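Local coordinates for protein beta-galactoside alpha-2,6-sialyltransferase (Photobacterium sp., PDB 2Z4T) that probably transfers sialic acid from a CMP-activated donor to galactosides such as lactose, forming an alpha-2,6 linkage, at residues L451-P456 with Q484-L489; D296-E301 with H305-Y310. One frame throughout, in Å; residues are numbered along the deposited sequence.

Contact 1 of 2, residues L451-P456 with Q484-L489; sequences LYFTIP and QVMIKL. With C5P (cytidine-5'-monophosphate), chain C.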
ATOM      1  N   LEU A 451      -3.982 -11.736   8.025  1.00 36.88           N
ATOM      2  CA  LEU A 451      -2.839 -12.396   7.416  1.00 36.83           C
ATOM      3  C   LEU A 451      -3.216 -13.829   6.981  1.00 37.35           C
ATOM      4  O   LEU A 451      -2.733 -14.316   5.952  1.00 37.83           O
ATOM      5  CB  LEU A 451      -1.600 -12.324   8.332  1.00 36.51           C
ATOM      6  CG  LEU A 451      -1.555 -13.208   9.588  1.00 36.43           C
ATOM      7  CD1 LEU A 451      -1.048 -14.622   9.244  1.00 33.66           C
ATOM      8  CD2 LEU A 451      -0.721 -12.571  10.718  1.00 35.33           C
ATOM      9  N   TYR A 452      -4.113 -14.466   7.732  1.00 37.41           N
ATOM     10  CA  TYR A 452      -4.628 -15.796   7.383  1.00 38.00           C
ATOM     11  C   TYR A 452      -5.591 -15.824   6.198  1.00 38.52           C
ATOM     12  O   TYR A 452      -5.951 -16.922   5.730  1.00 39.13           O
ATOM     13  CB  TYR A 452      -5.246 -16.510   8.603  1.00 37.27           C
ATOM     14  CG  TYR A 452      -4.190 -16.803   9.646  1.00 38.63           C
ATOM     15  CD1 TYR A 452      -3.223 -17.802   9.433  1.00 37.05           C
ATOM     16  CD2 TYR A 452      -4.112 -16.050  10.818  1.00 36.81           C
ATOM     17  CE1 TYR A 452      -2.246 -18.058  10.378  1.00 37.78           C
ATOM     18  CE2 TYR A 452      -3.130 -16.305  11.765  1.00 35.63           C
ATOM     19  CZ  TYR A 452      -2.195 -17.301  11.542  1.00 37.51           C
ATOM     20  OH  TYR A 452      -1.205 -17.542  12.489  1.00 37.32           O
ATOM     21  N   PHE A 453      -6.014 -14.650   5.721  1.00 37.98           N
ATOM     22  CA  PHE A 453      -6.810 -14.599   4.510  1.00 38.38           C
ATOM     23  C   PHE A 453      -5.927 -14.926   3.296  1.00 39.49           C
ATOM     24  O   PHE A 453      -6.450 -15.292   2.223  1.00 39.96           O
ATOM     25  CB  PHE A 453      -7.486 -13.227   4.319  1.00 37.91           C
ATOM     26  CG  PHE A 453      -8.665 -12.957   5.262  1.00 36.44           C
ATOM     27  CD1 PHE A 453      -9.839 -12.384   4.772  1.00 34.61           C
ATOM     28  CD2 PHE A 453      -8.585 -13.242   6.632  1.00 35.89           C
ATOM     29  CE1 PHE A 453     -10.930 -12.108   5.610  1.00 33.59           C
ATOM     30  CE2 PHE A 453      -9.660 -12.987   7.489  1.00 35.30           C
ATOM     31  CZ  PHE A 453     -10.848 -12.413   6.967  1.00 35.84           C
ATOM     32  N   THR A 454      -4.605 -14.821   3.470  1.00 39.77           N
ATOM     33  CA  THR A 454      -3.656 -14.878   2.352  1.00 40.42           C
ATOM     34  C   THR A 454      -2.621 -16.014   2.434  1.00 41.32           C
ATOM     35  O   THR A 454      -2.336 -16.656   1.429  1.00 41.65           O
ATOM     36  CB  THR A 454      -2.918 -13.540   2.222  1.00 40.26           C
ATOM     37  OG1 THR A 454      -3.877 -12.487   2.053  1.00 40.16           O
ATOM     38  CG2 THR A 454      -1.949 -13.542   1.056  1.00 39.31           C
ATOM     39  N   ILE A 455      -2.056 -16.234   3.617  1.00 41.99           N
ATOM     40  CA  ILE A 455      -1.030 -17.261   3.852  1.00 43.06           C
ATOM     41  C   ILE A 455      -1.552 -18.642   3.450  1.00 43.81           C
ATOM     42  O   ILE A 455      -2.661 -19.011   3.835  1.00 43.50           O
ATOM     43  CB  ILE A 455      -0.566 -17.268   5.362  1.00 42.76           C
ATOM     44  CG1 ILE A 455       0.130 -15.944   5.731  1.00 44.79           C
ATOM     45  CG2 ILE A 455       0.362 -18.409   5.686  1.00 42.34           C
ATOM     46  CD1 ILE A 455       1.067 -15.312   4.651  1.00 44.19           C
ATOM     47  N   PRO A 456      -0.749 -19.405   2.673  1.00 44.60           N
ATOM     48  CA  PRO A 456      -1.100 -20.763   2.240  1.00 45.01           C
ATOM     49  C   PRO A 456      -1.481 -21.696   3.393  1.00 45.36           C
ATOM     50  O   PRO A 456      -0.795 -21.750   4.417  1.00 45.07           O
ATOM     51  CB  PRO A 456       0.183 -21.256   1.560  1.00 44.99           C
ATOM     52  CG  PRO A 456       0.831 -20.035   1.080  1.00 44.87           C
ATOM     53  CD  PRO A 456       0.566 -19.006   2.140  1.00 44.51           C
ATOM     54  N   GLN A 484     -17.439 -16.398  11.102  1.00 39.31           N
ATOM     55  CA  GLN A 484     -18.239 -16.807   9.952  1.00 39.69           C
ATOM     56  C   GLN A 484     -17.614 -16.422   8.598  1.00 39.66           C
ATOM     57  O   GLN A 484     -17.709 -17.193   7.654  1.00 39.61           O
ATOM     58  CB  GLN A 484     -19.696 -16.297  10.075  1.00 39.99           C
ATOM     59  CG  GLN A 484     -20.530 -16.940  11.195  1.00 39.64           C
ATOM     60  CD  GLN A 484     -20.571 -18.480  11.097  1.00 40.40           C
ATOM     61  OE1 GLN A 484     -20.860 -19.037  10.040  1.00 40.77           O
ATOM     62  NE2 GLN A 484     -20.256 -19.156  12.196  1.00 38.09           N
ATOM     63  N   VAL A 485     -16.953 -15.262   8.508  1.00 39.93           N
ATOM     64  CA  VAL A 485     -16.140 -14.945   7.310  1.00 40.40           C
ATOM     65  C   VAL A 485     -15.268 -16.167   6.933  1.00 41.50           C
ATOM     66  O   VAL A 485     -15.112 -16.470   5.735  1.00 42.32           O
ATOM     67  CB  VAL A 485     -15.467 -13.603   7.381  1.00 40.55           C
ATOM     68  CG1 VAL A 485     -14.615 -13.376   6.145  1.00 38.87           C
ATOM     69  CG2 VAL A 485     -16.550 -12.523   7.487  1.00 39.69           C
ATOM     70  N   MET A 486     -14.576 -16.809   7.869  1.00 41.78           N
ATOM     71  CA  MET A 486     -13.156 -17.074   7.775  1.00 42.15           C
ATOM     72  C   MET A 486     -13.461 -18.587   7.519  1.00 41.57           C
ATOM     73  O   MET A 486     -12.768 -19.291   6.763  1.00 41.63           O
ATOM     74  CB  MET A 486     -12.371 -16.868   9.060  1.00 41.85           C
ATOM     75  CG  MET A 486     -11.619 -15.544   9.061  1.00 41.74           C
ATOM     76  SD  MET A 486     -10.203 -15.552  10.148  1.00 44.46           S
ATOM     77  CE  MET A 486     -10.849 -14.761  11.540  1.00 44.75           C
ATOM     78  N   ILE A 487     -14.564 -19.048   8.122  1.00 40.85           N
ATOM     79  CA  ILE A 487     -15.180 -20.310   7.758  1.00 40.72           C
ATOM     80  C   ILE A 487     -15.610 -20.308   6.290  1.00 41.18           C
ATOM     81  O   ILE A 487     -15.232 -21.205   5.552  1.00 41.36           O
ATOM     82  CB  ILE A 487     -16.399 -20.653   8.646  1.00 40.67           C
ATOM     83  CG1 ILE A 487     -15.973 -20.996  10.071  1.00 39.71           C
ATOM     84  CG2 ILE A 487     -17.185 -21.826   8.051  1.00 40.25           C
ATOM     85  CD1 ILE A 487     -17.112 -20.935  11.069  1.00 38.67           C
ATOM     86  N   LYS A 488     -16.400 -19.314   5.873  1.00 41.33           N
ATOM     87  CA  LYS A 488     -16.872 -19.234   4.489  1.00 41.68           C
ATOM     88  C   LYS A 488     -15.750 -19.234   3.473  1.00 41.70           C
ATOM     89  O   LYS A 488     -15.895 -19.800   2.385  1.00 42.19           O
ATOM     90  CB  LYS A 488     -17.704 -17.972   4.258  1.00 41.95           C
ATOM     91  CG  LYS A 488     -19.106 -18.245   3.831  1.00 44.10           C
ATOM     92  CD  LYS A 488     -19.148 -18.980   2.510  1.00 45.11           C
ATOM     93  CE  LYS A 488     -20.590 -19.341   2.138  1.00 48.38           C
ATOM     94  NZ  LYS A 488     -21.251 -20.251   3.106  1.00 48.42           N
ATOM     95  N   LEU A 489     -14.650 -18.571   3.823  1.00 41.17           N
ATOM     96  CA  LEU A 489     -13.478 -18.508   2.974  1.00 40.89           C
ATOM     97  C   LEU A 489     -12.650 -19.800   2.974  1.00 41.11           C
ATOM     98  O   LEU A 489     -11.652 -19.900   2.255  1.00 41.01           O
ATOM     99  CB  LEU A 489     -12.599 -17.320   3.378  1.00 40.98           C
ATOM    100  CG  LEU A 489     -13.201 -15.929   3.195  1.00 39.49           C
ATOM    101  CD1 LEU A 489     -12.289 -14.917   3.868  1.00 37.24           C
ATOM    102  CD2 LEU A 489     -13.330 -15.633   1.730  1.00 37.36           C
TER
HETATM  103  O3P C5P C1427      -4.530  -8.831  12.418  1.00 24.03           O
HETATM  104  P   C5P C1427      -5.106  -7.937  11.385  1.00 26.09           P
HETATM  105  O1P C5P C1427      -5.256  -6.553  12.001  1.00 26.09           O
HETATM  106  O2P C5P C1427      -6.292  -8.553  10.671  1.00 23.00           O
HETATM  107  O5' C5P C1427      -4.011  -7.854  10.248  1.00 25.07           O
HETATM  108  C5' C5P C1427      -4.033  -6.862   9.245  1.00 24.98           C
HETATM  109  C4' C5P C1427      -2.630  -6.879   8.641  1.00 25.11           C
HETATM  110  O4' C5P C1427      -1.662  -6.548   9.648  1.00 24.90           O
HETATM  111  C3' C5P C1427      -2.190  -8.249   8.157  1.00 22.78           C
HETATM  112  O3' C5P C1427      -2.548  -8.503   6.803  1.00 28.64           O
HETATM  113  C2' C5P C1427      -0.694  -8.136   8.247  1.00 23.14           C
HETATM  114  O2' C5P C1427      -0.191  -7.294   7.208  1.00 24.69           O
HETATM  115  C1' C5P C1427      -0.469  -7.324   9.481  1.00 23.28           C
HETATM  116  N1  C5P C1427      -0.203  -8.200  10.620  1.00 23.62           N
HETATM  117  C2  C5P C1427       1.105  -8.728  10.794  1.00 23.55           C
HETATM  118  N3  C5P C1427       1.391  -9.527  11.853  1.00 24.70           N
HETATM  119  C4  C5P C1427       0.429  -9.846  12.759  1.00 24.24           C
HETATM  120  C5  C5P C1427      -0.880  -9.339  12.613  1.00 23.83           C
HETATM  121  C6  C5P C1427      -1.172  -8.500  11.523  1.00 23.37           C
HETATM  122  O2  C5P C1427       2.008  -8.480   9.982  1.00 23.77           O
HETATM  123  N4  C5P C1427       0.756 -10.639  13.811  1.00 23.42           N
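The Phe453 ring projects into the flank of helix 481-488, where Val485, Met486 and Leu489 all meet it obliquely, while in the adjoining turn the Tyr452 ring carries Leu451 CD1 on one face, 3.5 Å above its plane and over its centre. Both segments belong to the nucleotide-binding half of a GT-B enzyme: the loop 451-456 follows strand 443-447 of the parallel sheet, and the helix packs against it. The ring's outer atoms divide the work. CE1 meets Leu489 CD1 at 3.6 Å and Val485 CG1 at 3.9 Å, so residues one helical turn apart share that carbon. CE2 rests against Met486 CG at 3.6 Å. The same methionine makes a Met-aromatic contact, its SD lying 5.0 Å from the centroid of the Phe453 ring and 65° off the ring normal. The contact across the two segments is thus wholly apolar and buried.

On the other flank of the loop, Leu451 lines the nucleotide pocket. With CG held between the backbone N and carbonyl carbon (chi1 74°), its two methyls part company: CD1 covers the Tyr452 ring and CD2 lies over a face of the cytosine of bound CMP, 3.6 Å from C4 of that base. Ser449, Ser450 and Glu432 are among the residues that hydrogen-bond the nucleotide. Tyr452 OH is itself fixed by a hydrogen bond with Thr360 OG1. A single guanidinium ties the two segments together: Arg294 donates through NH1 to Phe453 O and through NH2 to Leu489 O.

Contact 2 of 2, residues D296-E301 with H305-Y310; sequences DYLTLE and HELRDY. With MG (magnesium ion), chain M.
Thr299 OG1 is gripped twice by Arg308: NE donates to it at 2.7 Å with an N-H...O angle of 152°, and NH2 adds a weak bond. The hydroxyl oxygen sits near the guanidinium plane, at its edge. Bends at chi2 and chi3 fold the arginine back, so that its NH2 also lies 3.3 Å above the plane of the His305 ring, over the ring centre. The His305 ring uses its own N-H: NE2 lies 2.8 Å from Thr299 O and donates to a lone pair of that carbonyl, at 161° and with the oxygen in the ring plane. Beside it, His305 CD2 stands 3.3 Å from Leu298 O.

These two short helices, 297-300 and 305-311, make up much of the link in a beta-alpha-beta crossover between the parallel neighbours 288-292 and 315-317. Away from these polar ends the contact is carbon on carbon: Leu298 CB packs on the CB methylene of Arg308 at 3.6 Å, and Leu298 CD2 approaches Leu307 CD2 at 4.1 Å, with Leu240 of helix 234-243 touching both leucines. Just past the first helix, Glu301 turns away to a magnesium ion, bound through OE1 at 2.5 Å; Ser303 is the other residue of that site, and Arg244 NH1 hydrogen-bonds the same OE1.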
ATOM      1  N   ASP A 296     -13.161 -13.536  -3.781  1.00 39.79           N
ATOM      2  CA  ASP A 296     -14.086 -14.655  -3.891  1.00 40.14           C
ATOM      3  C   ASP A 296     -15.193 -14.601  -2.845  1.00 40.46           C
ATOM      4  O   ASP A 296     -16.202 -15.288  -2.969  1.00 40.96           O
ATOM      5  CB  ASP A 296     -13.359 -16.018  -3.887  1.00 39.67           C
ATOM      6  CG  ASP A 296     -12.420 -16.207  -2.689  1.00 40.68           C
ATOM      7  OD1 ASP A 296     -11.940 -15.203  -2.109  1.00 41.11           O
ATOM      8  OD2 ASP A 296     -12.139 -17.380  -2.343  1.00 38.87           O
ATOM      9  N   TYR A 297     -15.020 -13.770  -1.828  1.00 40.73           N
ATOM     10  CA  TYR A 297     -16.072 -13.595  -0.843  1.00 40.86           C
ATOM     11  C   TYR A 297     -17.375 -13.085  -1.476  1.00 41.27           C
ATOM     12  O   TYR A 297     -18.470 -13.499  -1.066  1.00 41.18           O
ATOM     13  CB  TYR A 297     -15.636 -12.668   0.290  1.00 40.53           C
ATOM     14  CG  TYR A 297     -16.598 -12.707   1.440  1.00 40.47           C
ATOM     15  CD1 TYR A 297     -16.733 -13.868   2.204  1.00 39.43           C
ATOM     16  CD2 TYR A 297     -17.395 -11.601   1.762  1.00 38.87           C
ATOM     17  CE1 TYR A 297     -17.605 -13.928   3.273  1.00 39.82           C
ATOM     18  CE2 TYR A 297     -18.282 -11.646   2.848  1.00 38.81           C
ATOM     19  CZ  TYR A 297     -18.383 -12.817   3.593  1.00 39.86           C
ATOM     20  OH  TYR A 297     -19.267 -12.922   4.647  1.00 40.15           O
ATOM     21  N   LEU A 298     -17.274 -12.202  -2.474  1.00 41.20           N
ATOM     22  CA  LEU A 298     -18.499 -11.713  -3.126  1.00 41.55           C
ATOM     23  C   LEU A 298     -19.229 -12.771  -3.986  1.00 42.03           C
ATOM     24  O   LEU A 298     -20.331 -12.519  -4.471  1.00 42.88           O
ATOM     25  CB  LEU A 298     -18.251 -10.433  -3.921  1.00 40.83           C
ATOM     26  CG  LEU A 298     -17.765  -9.217  -3.136  1.00 40.41           C
ATOM     27  CD1 LEU A 298     -17.902  -7.939  -3.995  1.00 39.75           C
ATOM     28  CD2 LEU A 298     -18.487  -9.082  -1.795  1.00 37.33           C
ATOM     29  N   THR A 299     -18.631 -13.954  -4.134  1.00 42.23           N
ATOM     30  CA  THR A 299     -19.197 -15.049  -4.922  1.00 41.98           C
ATOM     31  C   THR A 299     -19.595 -16.189  -3.999  1.00 42.21           C
ATOM     32  O   THR A 299     -20.691 -16.751  -4.123  1.00 42.11           O
ATOM     33  CB  THR A 299     -18.180 -15.553  -5.975  1.00 42.46           C
ATOM     34  OG1 THR A 299     -18.012 -14.554  -6.986  1.00 41.94           O
ATOM     35  CG2 THR A 299     -18.636 -16.892  -6.630  1.00 41.77           C
ATOM     36  N   LEU A 300     -18.691 -16.531  -3.078  1.00 42.32           N
ATOM     37  CA  LEU A 300     -18.967 -17.498  -2.010  1.00 42.19           C
ATOM     38  C   LEU A 300     -20.266 -17.202  -1.234  1.00 42.59           C
ATOM     39  O   LEU A 300     -20.975 -18.146  -0.863  1.00 43.13           O
ATOM     40  CB  LEU A 300     -17.784 -17.553  -1.048  1.00 41.68           C
ATOM     41  CG  LEU A 300     -16.525 -18.263  -1.587  1.00 42.29           C
ATOM     42  CD1 LEU A 300     -15.311 -17.980  -0.722  1.00 40.33           C
ATOM     43  CD2 LEU A 300     -16.751 -19.786  -1.724  1.00 40.92           C
ATOM     44  N   GLU A 301     -20.557 -15.919  -0.966  1.00 42.01           N
ATOM     45  CA  GLU A 301     -21.842 -15.508  -0.367  1.00 42.08           C
ATOM     46  C   GLU A 301     -22.868 -15.155  -1.442  1.00 41.86           C
ATOM     47  O   GLU A 301     -22.812 -14.073  -2.021  1.00 41.90           O
ATOM     48  CB  GLU A 301     -21.692 -14.310   0.563  1.00 41.85           C
ATOM     49  CG  GLU A 301     -20.911 -14.570   1.840  1.00 44.55           C
ATOM     50  CD  GLU A 301     -21.720 -15.300   2.891  1.00 47.48           C
ATOM     51  OE1 GLU A 301     -22.944 -15.477   2.685  1.00 47.03           O
ATOM     52  OE2 GLU A 301     -21.124 -15.683   3.929  1.00 48.78           O
ATOM     53  N   HIS A 305     -23.835 -11.404  -4.377  1.00 42.23           N
ATOM     54  CA  HIS A 305     -23.758 -11.367  -5.849  1.00 43.03           C
ATOM     55  C   HIS A 305     -24.219 -10.016  -6.408  1.00 43.03           C
ATOM     56  O   HIS A 305     -23.595  -9.492  -7.343  1.00 42.86           O
ATOM     57  CB  HIS A 305     -24.531 -12.527  -6.503  1.00 42.76           C
ATOM     58  CG  HIS A 305     -23.923 -13.880  -6.274  1.00 43.78           C
ATOM     59  ND1 HIS A 305     -24.372 -15.013  -6.916  1.00 45.24           N
ATOM     60  CD2 HIS A 305     -22.899 -14.284  -5.483  1.00 45.38           C
ATOM     61  CE1 HIS A 305     -23.661 -16.058  -6.524  1.00 44.61           C
ATOM     62  NE2 HIS A 305     -22.758 -15.643  -5.657  1.00 45.23           N
ATOM     63  N   GLU A 306     -25.278  -9.443  -5.824  1.00 43.37           N
ATOM     64  CA  GLU A 306     -25.730  -8.083  -6.203  1.00 44.29           C
ATOM     65  C   GLU A 306     -24.590  -7.061  -6.093  1.00 43.69           C
ATOM     66  O   GLU A 306     -24.380  -6.256  -7.011  1.00 43.74           O
ATOM     67  CB  GLU A 306     -26.920  -7.612  -5.354  1.00 44.01           C
ATOM     68  CG  GLU A 306     -28.274  -7.659  -6.021  1.00 45.66           C
ATOM     69  CD  GLU A 306     -29.425  -7.442  -5.020  1.00 46.78           C
ATOM     70  OE1 GLU A 306     -30.047  -6.347  -5.042  1.00 49.22           O
ATOM     71  OE2 GLU A 306     -29.696  -8.365  -4.198  1.00 48.62           O
ATOM     72  N   LEU A 307     -23.853  -7.100  -4.980  1.00 43.13           N
ATOM     73  CA  LEU A 307     -22.739  -6.165  -4.784  1.00 42.70           C
ATOM     74  C   LEU A 307     -21.621  -6.443  -5.779  1.00 42.38           C
ATOM     75  O   LEU A 307     -21.068  -5.513  -6.383  1.00 41.93           O
ATOM     76  CB  LEU A 307     -22.206  -6.196  -3.343  1.00 42.67           C
ATOM     77  CG  LEU A 307     -21.029  -5.250  -3.108  1.00 41.54           C
ATOM     78  CD1 LEU A 307     -21.458  -3.814  -3.279  1.00 40.24           C
ATOM     79  CD2 LEU A 307     -20.438  -5.464  -1.750  1.00 41.20           C
ATOM     80  N   ARG A 308     -21.308  -7.726  -5.951  1.00 42.55           N
ATOM     81  CA  ARG A 308     -20.353  -8.156  -6.967  1.00 42.78           C
ATOM     82  C   ARG A 308     -20.725  -7.625  -8.368  1.00 42.82           C
ATOM     83  O   ARG A 308     -19.864  -7.056  -9.048  1.00 42.55           O
ATOM     84  CB  ARG A 308     -20.125  -9.673  -6.905  1.00 42.73           C
ATOM     85  CG  ARG A 308     -20.358 -10.404  -8.192  1.00 44.52           C
ATOM     86  CD  ARG A 308     -19.295 -11.392  -8.518  1.00 44.19           C
ATOM     87  NE  ARG A 308     -19.656 -12.764  -8.154  1.00 46.31           N
ATOM     88  CZ  ARG A 308     -20.690 -13.466  -8.631  1.00 45.86           C
ATOM     89  NH1 ARG A 308     -21.558 -12.934  -9.482  1.00 44.42           N
ATOM     90  NH2 ARG A 308     -20.873 -14.716  -8.219  1.00 44.89           N
ATOM     91  N   ASP A 309     -22.000  -7.768  -8.765  1.00 42.91           N
ATOM     92  CA  ASP A 309     -22.527  -7.158 -10.007  1.00 43.48           C
ATOM     93  C   ASP A 309     -22.271  -5.668 -10.038  1.00 42.93           C
ATOM     94  O   ASP A 309     -21.840  -5.130 -11.055  1.00 42.86           O
ATOM     95  CB  ASP A 309     -24.052  -7.335 -10.149  1.00 43.86           C
ATOM     96  CG  ASP A 309     -24.455  -8.752 -10.496  1.00 46.23           C
ATOM     97  OD1 ASP A 309     -23.547  -9.572 -10.778  1.00 47.39           O
ATOM     98  OD2 ASP A 309     -25.685  -9.041 -10.479  1.00 47.42           O
ATOM     99  N   TYR A 310     -22.570  -5.014  -8.917  1.00 42.25           N
ATOM    100  CA  TYR A 310     -22.546  -3.565  -8.828  1.00 41.67           C
ATOM    101  C   TYR A 310     -21.135  -2.989  -8.967  1.00 42.11           C
ATOM    102  O   TYR A 310     -20.952  -1.941  -9.610  1.00 42.37           O
ATOM    103  CB  TYR A 310     -23.181  -3.116  -7.519  1.00 40.96           C
ATOM    104  CG  TYR A 310     -23.486  -1.644  -7.459  1.00 40.75           C
ATOM    105  CD1 TYR A 310     -24.674  -1.133  -8.003  1.00 40.57           C
ATOM    106  CD2 TYR A 310     -22.596  -0.750  -6.852  1.00 39.15           C
ATOM    107  CE1 TYR A 310     -24.975   0.230  -7.944  1.00 38.82           C
ATOM    108  CE2 TYR A 310     -22.888   0.599  -6.784  1.00 40.14           C
ATOM    109  CZ  TYR A 310     -24.085   1.090  -7.333  1.00 39.57           C
ATOM    110  OH  TYR A 310     -24.375   2.436  -7.273  1.00 38.17           O
TER
HETATM  111 MG    MG M5002     -24.840 -14.870   1.173  1.00 54.68          MG

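Overall arrangement
Contact 2 comes first along the chain and closes before contact 1 opens, yet their centres lie only 16 Å apart. Each lies in a connection of a different sheet: 296-310 falls in the link between strands 288-292 and 315-317 of the mixed sheet, whereas 451-456 follows strand 443-447 of the parallel one. Lys488 at the end of helix 481-488 and Leu489 just past it join them, with Leu489 CD2 3.9 Å from both Tyr297 CD1 and Leu300 CD1, and Lys488 CE 3.3 Å from Leu300 O. Helix 234-243 lines both contacts as well. In GT-B terms, contact 1 reaches from the CMP pocket to the partner domain, where contact 2 holds a magnesium site, consistent with a packed interface between the two halves.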